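Side-chain contacts in flavin prenyltransferase UbiX (Methanocaldococcus jannaschii, PDB 6M8V), which probably prenylates FMN, joining a dimethylallyl group to flavin N5 and C6 to make the prenyl-FMN cofactor used by UbiD decarboxylases: residues 17-22 and 80-85; 29-34 and 50-55; 11-16 and 38-43. All blocks are in the same frame, centred on the assembly; numbering follows the deposited sequence.

Contact 1. Residues 17-22 and 80-85; sequences KRLLEV and VVVPCS. With FMN (flavin mononucleotide), chain B.
Ser85 OG is engaged by two groups: it caps the backbone N of Thr88 as the N-cap residue of helix 86-94, and it points at FMN O2P as a hydrogen-bond donor. The distance of 2.4 Å between Ser85 OG and FMN O2P is very short, and its exact length is doubtful. This loop ends a central strand of a Rossmann-like parallel sheet with order 3-2-1-4-5-6, and helix 13-22 packs on the same strand further back. There the contact is purely apolar and small, 91 Å² in all, and it rests on a single methyl. Leu19 CD2 lies 3.9 Å from Val82 CG1 and 4.0 Å from Val80 CG1, bridging two valines that point to the same side of the strand. With Leu19 CG anti to the backbone N (chi1 172°), CD2 is brought onto the two valine methyls, and the side chain crosses both valines obliquely. Beyond Val82 the chain turns over a cis peptide bond into Pro83, and Thr8 OG1 ties this corner by hydrogen bonds with Pro83 O and Ser85 N. The far side of the helix is polar. Glu21 is clamped between two cations one turn back, so its carboxylate is probably well neutralised. Lys17 NZ reaches Glu21 OE1 on its syn side at 3.2 Å, whereas Arg18 NE meets Glu21 OE2 from the anti side at 2.9 Å, 34° out of the carboxylate plane; Arg18 NH1 turns instead to Asn161 OD1 of helix 156-171.

Contact 2. Residues 29-34 and 50-55; sequences VNLIIS and KEIKKL. With FMN (flavin mononucleotide), chain B.
Leu31 drives a methyl against backbone rather than mainly against a side chain: its CD2 sits 3.5 Å from the carbonyl oxygen Ile52 O, and 3.9 Å from Lys53 CA. The setting is the beta-alpha-beta crossover between the parallel strands 28-33 and 58-61 of a Rossmann-like sheet, in which the short, weakly bonded helix 50-53 follows helix 35-45. Ile52 O is not left to the methyl alone, since it also accepts Leu55 N at 3.1 Å. The side-chain part of the contact centres on Ile52 CG2, which is 4.1 Å from Leu31 CD2 and equally far from Ile33 CD1, so one methyl touches two residues of the same strand face. Leu20 of helix 13-22 packs on that methyl too. Ile33 and Ile52 meet at about a right angle. Ile52 CG2 can take this place because it stands anti to the backbone N, while the CG1 branch (chi1 -57°) leads away to the side chain of Lys17. Lys53 offers its backbone to the strand and runs its extended chain outward; Lys54 NZ forms a salt bridge with Glu51 OE1 at 2.9 Å, among the exposed residues of this segment. Where the strand ends, Ser34 serves as N-cap of helix 35-45, its OG taking the N-H of Ala37 and donating to the flavin phosphate, with Ser34 OG 2.7 Å from FMN O1P.

Contact 3. Residues 11-16 and 38-43; sequences SGVIYA and KKIIKE. With FMN (flavin mononucleotide), chain B.
Val13 meets two neighbouring isoleucines at different angles: its side chain crosses Ile40 at a slant and Ile41 at about a right angle. Val13 CG1 comes 3.9 Å from Ile40 CG2, while Val13 CB lies 4.1 Å from Ile41 CG1. The branch Val13 CG2, placed between the backbone N and the carbonyl carbon, approaches the helix backbone itself, 4.0 Å from Ile41 CA. Ile40 faces two ways: CG2 is turned to Val13, and CD1 lies over the dimethylbenzene ring, with Ile40 CD1 3.7 Å from FMN C6. Replacing Val13 by alanine removes both methyls, which would probably open a gap between Ile40 CG2 and Ile41 and let Ile40 shift against the flavin. Ser11 holds the other end of the ring system, its backbone N donating to FMN O4 at 3.2 Å and 163°. Its OG turns elsewhere, to Glu44 OE2 and to Phe149 N of the third subunit, and Glu44 OE1 takes Gly12 N. At a phi of 97° Gly12 adopts a backbone in which a CB would strike the preceding carbonyl oxygen. This is the glycine-containing turn between first strand and first helix of a Rossmann-like fold, here forming one part of the FMN pocket.

Overall arrangement
Helix 13-22 joins contacts 1 and 3: its later turns lie on strand 78-84 near the centre of the chain, whereas its start meets helix 35-45 beside the flavin, about 10 Å away between contact centres. Contact 2 sits further from the centre than contact 1 and has an exposed side, yet Leu20 links the two, its CD1 lying 3.5 Å from Ile52 CG2. All three interfaces are apolar where their segments meet, no charged side chain taking part and Lys53 touching through its backbone. Their ligand chemistry differs: contacts 1 and 2 reach the FMN phosphate through serine hydroxyls at helix N-caps, while contact 3 addresses the isoalloxazine and alone touches other subunits of the dodecamer.

Contact 1. Residues 17-22 and 80-85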
# COMPACT_ATOMS: atom_id res chain seq x y z
N LYS A 17 17.28 -29.29 -21.04
CA LYS A 17 18.20 -30.22 -21.69
C LYS A 17 19.16 -29.48 -22.61
O LYS A 17 20.38 -29.69 -22.54
CB LYS A 17 17.41 -31.28 -22.47
CG LYS A 17 18.27 -32.31 -23.21
CD LYS A 17 17.41 -33.25 -24.04
CE LYS A 17 18.25 -34.26 -24.83
NZ LYS A 17 19.19 -33.61 -25.79
N ARG A 18 18.64 -28.58 -23.45
CA ARG A 18 19.49 -27.83 -24.36
C ARG A 18 20.46 -26.92 -23.61
O ARG A 18 21.63 -26.81 -23.99
CB ARG A 18 18.64 -27.02 -25.34
CG ARG A 18 19.43 -26.22 -26.36
CD ARG A 18 20.29 -27.11 -27.26
NE ARG A 18 19.59 -28.34 -27.65
CZ ARG A 18 18.64 -28.40 -28.58
NH1 ARG A 18 18.26 -27.30 -29.22
NH2 ARG A 18 18.06 -29.56 -28.86
N LEU A 19 19.98 -26.25 -22.55
CA LEU A 19 20.87 -25.40 -21.77
C LEU A 19 22.01 -26.21 -21.15
O LEU A 19 23.16 -25.75 -21.12
CB LEU A 19 20.08 -24.67 -20.68
CG LEU A 19 20.92 -23.88 -19.66
CD1 LEU A 19 21.63 -22.71 -20.32
CD2 LEU A 19 20.06 -23.40 -18.48
N LEU A 20 21.71 -27.42 -20.67
CA LEU A 20 22.74 -28.23 -20.02
C LEU A 20 23.82 -28.65 -21.00
O LEU A 20 25.00 -28.75 -20.63
CB LEU A 20 22.11 -29.47 -19.39
CG LEU A 20 21.43 -29.30 -18.03
CD1 LEU A 20 20.55 -30.50 -17.75
CD2 LEU A 20 22.46 -29.13 -16.93
N GLU A 21 23.46 -28.92 -22.26
CA GLU A 21 24.48 -29.37 -23.20
C GLU A 21 25.30 -28.22 -23.77
O GLU A 21 26.51 -28.38 -23.98
CB GLU A 21 23.86 -30.21 -24.33
CG GLU A 21 22.63 -29.65 -24.99
CD GLU A 21 21.84 -30.74 -25.72
OE1 GLU A 21 21.79 -31.87 -25.19
OE2 GLU A 21 21.30 -30.47 -26.81
N VAL A 22 24.70 -27.04 -23.98
CA VAL A 22 25.51 -25.90 -24.38
C VAL A 22 26.39 -25.38 -23.25
O VAL A 22 27.33 -24.62 -23.50
CB VAL A 22 24.65 -24.75 -24.95
CG1 VAL A 22 23.76 -25.25 -26.08
CG2 VAL A 22 23.83 -24.10 -23.85
N VAL A 80 19.67 -21.11 -12.27
CA VAL A 80 18.70 -21.07 -13.34
C VAL A 80 17.63 -22.11 -13.05
O VAL A 80 17.93 -23.31 -12.98
CB VAL A 80 19.32 -21.32 -14.73
CG1 VAL A 80 18.29 -21.03 -15.82
CG2 VAL A 80 20.56 -20.46 -14.92
N VAL A 81 16.40 -21.65 -12.86
CA VAL A 81 15.25 -22.53 -12.67
C VAL A 81 14.55 -22.61 -14.02
O VAL A 81 13.87 -21.66 -14.43
CB VAL A 81 14.33 -22.03 -11.56
CG1 VAL A 81 13.30 -23.10 -11.21
CG2 VAL A 81 15.15 -21.66 -10.33
N VAL A 82 14.72 -23.73 -14.71
CA VAL A 82 14.20 -23.90 -16.07
C VAL A 82 13.71 -25.33 -16.26
O VAL A 82 14.47 -26.28 -16.06
CB VAL A 82 15.26 -23.54 -17.13
CG1 VAL A 82 16.58 -24.25 -16.84
CG2 VAL A 82 14.75 -23.90 -18.51
N PRO A 83 12.43 -25.53 -16.60
CA PRO A 83 11.41 -24.49 -16.50
C PRO A 83 11.00 -24.31 -15.03
O PRO A 83 11.33 -25.17 -14.22
CB PRO A 83 10.26 -25.04 -17.34
CG PRO A 83 10.39 -26.52 -17.18
CD PRO A 83 11.87 -26.79 -17.13
N CYS A 84 10.29 -23.24 -14.71
CA CYS A 84 9.86 -22.98 -13.34
C CYS A 84 8.36 -23.23 -13.25
O CYS A 84 7.57 -22.54 -13.90
CB CYS A 84 10.18 -21.55 -12.91
SG CYS A 84 9.86 -21.21 -11.16
N SER A 85 7.97 -24.23 -12.46
CA SER A 85 6.55 -24.48 -12.25
C SER A 85 5.92 -23.34 -11.45
O SER A 85 6.61 -22.53 -10.82
CB SER A 85 6.36 -25.82 -11.53
OG SER A 85 6.87 -25.76 -10.21
N1 FMN B . 2.64 -26.61 -13.65
C2 FMN B . 2.93 -25.35 -14.14
O2 FMN B . 2.94 -24.42 -13.35
N3 FMN B . 3.21 -25.13 -15.49
C4 FMN B . 3.20 -26.22 -16.35
O4 FMN B . 3.44 -26.11 -17.55
C4A FMN B . 2.91 -27.49 -15.85
N5 FMN B . 2.90 -28.54 -16.73
C5A FMN B . 2.61 -29.80 -16.26
C6 FMN B . 2.61 -30.84 -17.17
C7 FMN B . 2.33 -32.12 -16.72
C7M FMN B . 2.34 -33.24 -17.71
C8 FMN B . 2.05 -32.35 -15.38
C8M FMN B . 1.74 -33.75 -14.93
C9 FMN B . 2.04 -31.30 -14.47
C9A FMN B . 2.33 -30.02 -14.92
N10 FMN B . 2.34 -28.96 -14.03
C10 FMN B . 2.63 -27.69 -14.50
C1' FMN B . 2.02 -29.17 -12.57
C2' FMN B . 3.27 -29.16 -11.69
O2' FMN B . 4.13 -30.22 -12.06
C3' FMN B . 2.92 -29.31 -10.22
O3' FMN B . 2.42 -28.09 -9.71
C4' FMN B . 4.12 -29.79 -9.41
O4' FMN B . 3.76 -29.88 -8.05
C5' FMN B . 5.35 -28.91 -9.55
O5' FMN B . 6.31 -29.31 -8.59
P FMN B . 7.88 -28.95 -8.75
O1P FMN B . 8.42 -29.65 -9.96
O2P FMN B . 8.01 -27.46 -8.94
O3P FMN B . 8.63 -29.38 -7.51

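Contact 2. Residues 29-34 and 50-55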
# COMPACT_ATOMS: atom_id res chain seq x y z
N VAL A 29 28.60 -27.02 -13.74
CA VAL A 29 27.14 -27.07 -13.67
C VAL A 29 26.74 -28.05 -12.58
O VAL A 29 27.13 -29.23 -12.61
CB VAL A 29 26.53 -27.47 -15.02
CG1 VAL A 29 25.03 -27.65 -14.89
CG2 VAL A 29 26.86 -26.41 -16.07
N ASN A 30 25.97 -27.56 -11.61
CA ASN A 30 25.31 -28.41 -10.63
C ASN A 30 23.83 -28.52 -10.99
O ASN A 30 23.20 -27.51 -11.33
CB ASN A 30 25.48 -27.86 -9.21
CG ASN A 30 26.91 -27.95 -8.72
OD1 ASN A 30 27.85 -27.91 -9.51
ND2 ASN A 30 27.09 -28.05 -7.41
N LEU A 31 23.30 -29.73 -10.93
CA LEU A 31 21.96 -30.03 -11.42
C LEU A 31 21.10 -30.58 -10.30
O LEU A 31 21.54 -31.43 -9.52
CB LEU A 31 22.02 -31.03 -12.57
CG LEU A 31 20.72 -31.49 -13.24
CD1 LEU A 31 19.99 -30.34 -13.91
CD2 LEU A 31 21.04 -32.58 -14.25
N ILE A 32 19.87 -30.07 -10.22
CA ILE A 32 18.84 -30.61 -9.34
C ILE A 32 17.58 -30.80 -10.17
O ILE A 32 17.20 -29.91 -10.94
CB ILE A 32 18.55 -29.69 -8.13
CG1 ILE A 32 19.86 -29.18 -7.52
CG2 ILE A 32 17.72 -30.43 -7.09
CD1 ILE A 32 19.67 -27.98 -6.60
N ILE A 33 16.93 -31.95 -10.02
CA ILE A 33 15.72 -32.29 -10.76
C ILE A 33 14.66 -32.71 -9.76
O ILE A 33 14.87 -33.66 -8.99
CB ILE A 33 15.96 -33.39 -11.81
CG1 ILE A 33 17.12 -33.02 -12.73
CG2 ILE A 33 14.70 -33.65 -12.62
CD1 ILE A 33 17.54 -34.13 -13.69
N SER A 34 13.53 -32.01 -9.74
CA SER A 34 12.46 -32.37 -8.82
C SER A 34 11.78 -33.66 -9.28
O SER A 34 11.85 -34.05 -10.45
CB SER A 34 11.42 -31.25 -8.72
OG SER A 34 10.67 -31.15 -9.91
N LYS A 50 17.58 -40.04 -15.72
CA LYS A 50 19.00 -40.22 -15.47
C LYS A 50 19.85 -39.88 -16.69
O LYS A 50 21.05 -39.63 -16.55
CB LYS A 50 19.28 -41.66 -15.02
CG LYS A 50 18.52 -42.07 -13.76
CD LYS A 50 18.38 -43.59 -13.65
CE LYS A 50 17.00 -43.97 -13.12
NZ LYS A 50 16.96 -44.09 -11.63
N GLU A 51 19.25 -39.85 -17.89
CA GLU A 51 19.96 -39.38 -19.08
C GLU A 51 20.29 -37.90 -18.99
O GLU A 51 21.29 -37.46 -19.55
CB GLU A 51 19.12 -39.65 -20.33
CG GLU A 51 19.15 -41.08 -20.84
CD GLU A 51 20.43 -41.42 -21.58
OE1 GLU A 51 21.38 -41.91 -20.94
OE2 GLU A 51 20.47 -41.19 -22.81
N ILE A 52 19.45 -37.12 -18.31
CA ILE A 52 19.73 -35.70 -18.11
C ILE A 52 20.79 -35.53 -17.03
O ILE A 52 21.62 -34.62 -17.09
CB ILE A 52 18.43 -34.96 -17.75
CG1 ILE A 52 17.39 -35.15 -18.86
CG2 ILE A 52 18.69 -33.47 -17.52
CD1 ILE A 52 17.73 -34.44 -20.15
N LYS A 53 20.78 -36.42 -16.03
CA LYS A 53 21.70 -36.34 -14.90
C LYS A 53 23.16 -36.32 -15.34
O LYS A 53 23.99 -35.67 -14.69
CB LYS A 53 21.44 -37.51 -13.95
CG LYS A 53 22.36 -37.61 -12.75
CD LYS A 53 21.92 -38.80 -11.91
CE LYS A 53 22.80 -39.01 -10.69
NZ LYS A 53 22.46 -40.30 -10.02
N LYS A 54 23.49 -37.00 -16.43
CA LYS A 54 24.89 -37.14 -16.81
C LYS A 54 25.46 -35.90 -17.49
O LYS A 54 26.67 -35.84 -17.70
CB LYS A 54 25.10 -38.35 -17.73
CG LYS A 54 23.98 -38.60 -18.72
CD LYS A 54 24.38 -39.63 -19.78
CE LYS A 54 24.68 -40.99 -19.18
NZ LYS A 54 23.45 -41.79 -18.96
N LEU A 55 24.64 -34.91 -17.84
CA LEU A 55 25.16 -33.72 -18.51
C LEU A 55 25.70 -32.67 -17.55
O LEU A 55 26.14 -31.61 -18.00
CB LEU A 55 24.09 -33.08 -19.39
CG LEU A 55 23.21 -34.04 -20.18
CD1 LEU A 55 22.11 -33.28 -20.90
CD2 LEU A 55 24.06 -34.84 -21.16
N1 FMN B . 2.64 -26.61 -13.65
C2 FMN B . 2.93 -25.35 -14.14
O2 FMN B . 2.94 -24.42 -13.35
N3 FMN B . 3.21 -25.13 -15.49
C4 FMN B . 3.20 -26.22 -16.35
O4 FMN B . 3.44 -26.11 -17.55
C4A FMN B . 2.91 -27.49 -15.85
N5 FMN B . 2.90 -28.54 -16.73
C5A FMN B . 2.61 -29.80 -16.26
C6 FMN B . 2.61 -30.84 -17.17
C7 FMN B . 2.33 -32.12 -16.72
C7M FMN B . 2.34 -33.24 -17.71
C8 FMN B . 2.05 -32.35 -15.38
C8M FMN B . 1.74 -33.75 -14.93
C9 FMN B . 2.04 -31.30 -14.47
C9A FMN B . 2.33 -30.02 -14.92
N10 FMN B . 2.34 -28.96 -14.03
C10 FMN B . 2.63 -27.69 -14.50
C1' FMN B . 2.02 -29.17 -12.57
C2' FMN B . 3.27 -29.16 -11.69
O2' FMN B . 4.13 -30.22 -12.06
C3' FMN B . 2.92 -29.31 -10.22
O3' FMN B . 2.42 -28.09 -9.71
C4' FMN B . 4.12 -29.79 -9.41
O4' FMN B . 3.76 -29.88 -8.05
C5' FMN B . 5.35 -28.91 -9.55
O5' FMN B . 6.31 -29.31 -8.59
P FMN B . 7.88 -28.95 -8.75
O1P FMN B . 8.42 -29.65 -9.96
O2P FMN B . 8.01 -27.46 -8.94
O3P FMN B . 8.63 -29.38 -7.51

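Contact 3. Residues 11-16 and 38-43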
# COMPACT_ATOMS: atom_id res chain seq x y z
N SER A 11 5.92 -27.95 -18.18
CA SER A 11 6.18 -28.30 -19.57
C SER A 11 7.35 -27.48 -20.11
O SER A 11 7.60 -26.35 -19.69
CB SER A 11 4.94 -28.05 -20.42
OG SER A 11 5.12 -28.55 -21.74
N GLY A 12 8.09 -28.08 -21.04
CA GLY A 12 9.22 -27.42 -21.64
C GLY A 12 10.56 -27.77 -21.05
O GLY A 12 11.47 -26.94 -21.09
N VAL A 13 10.72 -28.98 -20.50
CA VAL A 13 12.02 -29.41 -20.00
C VAL A 13 13.06 -29.52 -21.10
O VAL A 13 14.26 -29.63 -20.80
CB VAL A 13 11.89 -30.76 -19.26
CG1 VAL A 13 11.23 -30.55 -17.90
CG2 VAL A 13 11.10 -31.75 -20.10
N ILE A 14 12.65 -29.48 -22.37
CA ILE A 14 13.61 -29.46 -23.47
C ILE A 14 14.52 -28.24 -23.37
O ILE A 14 15.69 -28.30 -23.76
CB ILE A 14 12.87 -29.50 -24.83
CG1 ILE A 14 13.88 -29.60 -25.97
CG2 ILE A 14 11.97 -28.29 -24.99
CD1 ILE A 14 13.23 -29.81 -27.32
N TYR A 15 14.01 -27.13 -22.84
CA TYR A 15 14.86 -25.97 -22.61
C TYR A 15 15.99 -26.30 -21.65
O TYR A 15 17.14 -25.90 -21.87
CB TYR A 15 14.05 -24.80 -22.07
CG TYR A 15 13.03 -24.20 -23.01
CD1 TYR A 15 13.42 -23.60 -24.20
CD2 TYR A 15 11.68 -24.20 -22.68
CE1 TYR A 15 12.48 -23.04 -25.05
CE2 TYR A 15 10.74 -23.64 -23.53
CZ TYR A 15 11.15 -23.06 -24.71
OH TYR A 15 10.21 -22.50 -25.55
N ALA A 16 15.69 -27.03 -20.58
CA ALA A 16 16.72 -27.39 -19.61
C ALA A 16 17.74 -28.34 -20.22
O ALA A 16 18.94 -28.23 -19.96
CB ALA A 16 16.09 -28.01 -18.37
N LYS A 38 11.14 -35.20 -13.09
CA LYS A 38 11.57 -36.52 -13.56
C LYS A 38 10.48 -37.18 -14.40
O LYS A 38 10.77 -37.74 -15.46
CB LYS A 38 11.94 -37.41 -12.38
CG LYS A 38 13.21 -37.02 -11.65
CD LYS A 38 13.39 -37.87 -10.40
CE LYS A 38 14.72 -37.60 -9.71
NZ LYS A 38 14.82 -38.36 -8.44
N LYS A 39 9.23 -37.09 -13.95
CA LYS A 39 8.13 -37.63 -14.74
C LYS A 39 7.91 -36.85 -16.03
O LYS A 39 7.54 -37.44 -17.05
CB LYS A 39 6.84 -37.65 -13.91
CG LYS A 39 6.93 -38.50 -12.66
CD LYS A 39 5.91 -38.05 -11.62
CE LYS A 39 6.03 -38.86 -10.34
NZ LYS A 39 5.23 -38.24 -9.24
N ILE A 40 8.14 -35.54 -16.02
CA ILE A 40 7.89 -34.74 -17.22
C ILE A 40 8.99 -34.98 -18.26
O ILE A 40 8.71 -35.04 -19.46
CB ILE A 40 7.75 -33.25 -16.85
CG1 ILE A 40 6.46 -33.05 -16.04
CG2 ILE A 40 7.74 -32.38 -18.09
CD1 ILE A 40 6.00 -31.62 -15.94
N ILE A 41 10.24 -35.11 -17.81
CA ILE A 41 11.32 -35.50 -18.71
C ILE A 41 10.98 -36.80 -19.42
O ILE A 41 11.16 -36.94 -20.64
CB ILE A 41 12.65 -35.62 -17.94
CG1 ILE A 41 13.13 -34.26 -17.45
CG2 ILE A 41 13.72 -36.29 -18.80
CD1 ILE A 41 14.26 -34.36 -16.45
N LYS A 42 10.47 -37.78 -18.66
CA LYS A 42 10.10 -39.06 -19.25
C LYS A 42 8.96 -38.90 -20.25
O LYS A 42 8.99 -39.50 -21.33
CB LYS A 42 9.72 -40.04 -18.14
CG LYS A 42 8.93 -41.27 -18.59
CD LYS A 42 9.63 -42.08 -19.67
CE LYS A 42 10.85 -42.81 -19.13
NZ LYS A 42 11.90 -42.97 -20.17
N GLU A 43 7.95 -38.09 -19.91
CA GLU A 43 6.78 -37.99 -20.77
C GLU A 43 7.04 -37.14 -22.00
O GLU A 43 6.59 -37.48 -23.10
CB GLU A 43 5.60 -37.42 -19.97
CG GLU A 43 4.26 -37.57 -20.66
CD GLU A 43 3.72 -38.99 -20.59
OE1 GLU A 43 4.41 -39.87 -20.04
OE2 GLU A 43 2.59 -39.21 -21.08
N1 FMN B . 2.64 -26.61 -13.65
C2 FMN B . 2.93 -25.35 -14.14
O2 FMN B . 2.94 -24.42 -13.35
N3 FMN B . 3.21 -25.13 -15.49
C4 FMN B . 3.20 -26.22 -16.35
O4 FMN B . 3.44 -26.11 -17.55
C4A FMN B . 2.91 -27.49 -15.85
N5 FMN B . 2.90 -28.54 -16.73
C5A FMN B . 2.61 -29.80 -16.26
C6 FMN B . 2.61 -30.84 -17.17
C7 FMN B . 2.33 -32.12 -16.72
C7M FMN B . 2.34 -33.24 -17.71
C8 FMN B . 2.05 -32.35 -15.38
C8M FMN B . 1.74 -33.75 -14.93
C9 FMN B . 2.04 -31.30 -14.47
C9A FMN B . 2.33 -30.02 -14.92
N10 FMN B . 2.34 -28.96 -14.03
C10 FMN B . 2.63 -27.69 -14.50
C1' FMN B . 2.02 -29.17 -12.57
C2' FMN B . 3.27 -29.16 -11.69
O2' FMN B . 4.13 -30.22 -12.06
C3' FMN B . 2.92 -29.31 -10.22
O3' FMN B . 2.42 -28.09 -9.71
C4' FMN B . 4.12 -29.79 -9.41
O4' FMN B . 3.76 -29.88 -8.05
C5' FMN B . 5.35 -28.91 -9.55
O5' FMN B . 6.31 -29.31 -8.59
P FMN B . 7.88 -28.95 -8.75
O1P FMN B . 8.42 -29.65 -9.96
O2P FMN B . 8.01 -27.46 -8.94
O3P FMN B . 8.63 -29.38 -7.51